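Local structure of fusion DH (Streptomyces sp. MJ635-86F5, 6K97) at residues R209-G214 / P265-E270. The protein is an engineered fusion of a split polyketide synthase dehydratase that probably removes water from beta-hydroxyacyl intermediates in cremimycin biosynthesis. Sequence-based numbering, arbitrary orientation.
Sequences RGFQYG and PLLDGE
Arg209 reaches from the end of helix 199-208 to the loop that follows helix 252-266, where its guanidinium meets main-chain oxygens. Both terminal nitrogens, NH1 and NH2, give weak hydrogen bonds to the carbonyl oxygen of Leu267, NH2 lying 3.3 Å from Leu267 O. That oxygen also accepts a weak bond from the backbone N of Glu270, which closes the turn. Arg209 NH1 approaches Glu270 O to 2.7 Å, but the angle is too poor for a hydrogen bond; Arg209 NH1 gives a further weak hydrogen bond to Gly272 O. Arginine suits the place because its N-H groups can serve more than one of these gathered carbonyls, and the bends at chi2 (-82°) and chi3 (-73°) bring the guanidinium to them. With an alanine in place of Arg209, Leu267 O would lose both side-chain donors, and the turn is likely to be tied less firmly to the end of helix 199-208.

The side chains of Phe211 and Leu267, both buried and suitably apolar, come together from opposite directions. Leu267 CD1 touches the ring at Phe211 CE2, 3.6 Å away, while Leu267 CB lies over one face of the guanidinium.

Both segments lie in the second fused piece, within its predicted C-terminal hotdog region, so their contact does not cross the junction. Gly210 ends helix 199-208 in a Schellman motif; at its positive phi (111°) a CB would jam against Arg209 O. Strand 211-213 follows, pairing with strand 65-67 of the first piece. Phe211 and Leu267 both pack on Leu206 of helix 199-208; Phe211 also rests on Leu273 and Leu275, and Leu267 on Phe274, of strand 273-284.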
loop_
_atom_site.group_PDB
_atom_site.type_symbol
_atom_site.label_atom_id
_atom_site.label_comp_id
_atom_site.label_asym_id
_atom_site.label_seq_id
_atom_site.Cartn_x
_atom_site.Cartn_y
_atom_site.Cartn_z
ATOM N N ARG A 209 3.607 32.670 -24.329
ATOM C CA ARG A 209 2.415 31.850 -24.539
ATOM C C ARG A 209 1.883 31.198 -23.271
ATOM O O ARG A 209 0.887 30.499 -23.346
ATOM C CB ARG A 209 2.749 30.696 -25.504
ATOM C CG ARG A 209 3.430 31.076 -26.826
ATOM C CD ARG A 209 2.433 31.544 -27.860
ATOM N NE ARG A 209 1.634 30.443 -28.391
ATOM C CZ ARG A 209 1.715 29.934 -29.624
ATOM N NH1 ARG A 209 0.874 28.957 -29.962
ATOM N NH2 ARG A 209 2.597 30.376 -30.514
ATOM N N GLY A 210 2.589 31.335 -22.143
ATOM C CA GLY A 210 2.191 30.700 -20.901
ATOM C C GLY A 210 3.060 29.552 -20.362
ATOM O O GLY A 210 2.757 28.975 -19.312
ATOM N N PHE A 211 4.105 29.189 -21.089
ATOM C CA PHE A 211 5.048 28.213 -20.595
ATOM C C PHE A 211 6.082 28.935 -19.724
ATOM O O PHE A 211 7.128 29.356 -20.200
ATOM C CB PHE A 211 5.742 27.488 -21.757
ATOM C CG PHE A 211 4.803 26.731 -22.653
ATOM C CD1 PHE A 211 4.452 25.420 -22.369
ATOM C CD2 PHE A 211 4.274 27.314 -23.780
ATOM C CE1 PHE A 211 3.571 24.716 -23.188
ATOM C CE2 PHE A 211 3.392 26.622 -24.592
ATOM C CZ PHE A 211 3.034 25.317 -24.300
ATOM N N GLN A 212 5.772 29.092 -18.451
ATOM C CA GLN A 212 6.595 29.906 -17.591
ATOM C C GLN A 212 7.629 29.066 -16.862
ATOM O O GLN A 212 7.539 28.846 -15.663
ATOM C CB GLN A 212 5.707 30.648 -16.612
ATOM C CG GLN A 212 4.782 31.614 -17.345
ATOM C CD GLN A 212 3.395 31.795 -16.746
ATOM O OE1 GLN A 212 2.908 31.005 -15.938
ATOM N NE2 GLN A 212 2.728 32.822 -17.213
ATOM N N TYR A 213 8.627 28.613 -17.598
ATOM C CA TYR A 213 9.627 27.717 -17.063
ATOM C C TYR A 213 10.657 28.498 -16.234
ATOM O O TYR A 213 11.360 29.341 -16.769
ATOM C CB TYR A 213 10.331 26.988 -18.200
ATOM C CG TYR A 213 9.408 26.064 -19.017
ATOM C CD1 TYR A 213 8.689 25.029 -18.402
ATOM C CD2 TYR A 213 9.344 26.166 -20.415
ATOM C CE1 TYR A 213 7.891 24.171 -19.148
ATOM C CE2 TYR A 213 8.597 25.302 -21.152
ATOM C CZ TYR A 213 7.845 24.313 -20.506
ATOM O OH TYR A 213 7.061 23.485 -21.239
ATOM N N GLY A 214 10.755 28.184 -14.934
ATOM C CA GLY A 214 11.845 28.689 -14.128
ATOM C C GLY A 214 13.148 27.947 -14.424
ATOM O O GLY A 214 13.230 27.106 -15.322
ATOM N N PRO A 265 8.381 24.002 -33.535
ATOM C CA PRO A 265 7.585 23.811 -34.743
ATOM C C PRO A 265 6.138 23.476 -34.426
ATOM O O PRO A 265 5.238 23.958 -35.115
ATOM C CB PRO A 265 8.262 22.639 -35.479
ATOM C CG PRO A 265 9.236 22.050 -34.497
ATOM C CD PRO A 265 9.576 23.144 -33.499
ATOM N N LEU A 266 5.904 22.715 -33.362
ATOM C CA LEU A 266 4.544 22.296 -32.998
ATOM C C LEU A 266 3.600 23.437 -32.580
ATOM O O LEU A 266 2.404 23.233 -32.639
ATOM C CB LEU A 266 4.562 21.217 -31.894
ATOM C CG LEU A 266 5.044 19.799 -32.299
ATOM C CD1 LEU A 266 4.796 18.806 -31.172
ATOM C CD2 LEU A 266 4.482 19.250 -33.618
ATOM N N LEU A 267 4.114 24.589 -32.151
ATOM C CA LEU A 267 3.291 25.734 -31.755
ATOM C C LEU A 267 3.178 26.803 -32.839
ATOM O O LEU A 267 2.581 27.836 -32.625
ATOM C CB LEU A 267 3.881 26.402 -30.474
ATOM C CG LEU A 267 3.786 25.611 -29.176
ATOM C CD1 LEU A 267 4.346 26.434 -28.019
ATOM C CD2 LEU A 267 2.352 25.190 -28.840
ATOM N N ASP A 268 3.754 26.537 -33.994
ATOM C CA ASP A 268 4.177 27.577 -34.907
ATOM C C ASP A 268 3.050 28.476 -35.378
ATOM O O ASP A 268 3.165 29.720 -35.349
ATOM C CB ASP A 268 4.874 26.950 -36.122
ATOM C CG ASP A 268 5.763 27.921 -36.871
ATOM O OD1 ASP A 268 6.070 29.040 -36.370
ATOM O OD2 ASP A 268 6.158 27.518 -37.982
ATOM N N GLY A 269 1.954 27.890 -35.822
ATOM C CA GLY A 269 0.815 28.741 -36.224
ATOM C C GLY A 269 -0.393 28.287 -35.429
ATOM O O GLY A 269 -1.379 27.774 -35.982
ATOM N N GLU A 270 -0.271 28.361 -34.110
ATOM C CA GLU A 270 -1.252 27.751 -33.246
ATOM C C GLU A 270 -1.648 28.740 -32.185
ATOM O O GLU A 270 -0.924 29.641 -31.858
ATOM C CB GLU A 270 -0.725 26.444 -32.659
ATOM C CG GLU A 270 -0.541 25.326 -33.681
ATOM C CD GLU A 270 -1.850 24.720 -34.156
ATOM O OE1 GLU A 270 -2.918 24.978 -33.541
ATOM O OE2 GLU A 270 -1.803 23.955 -35.134
#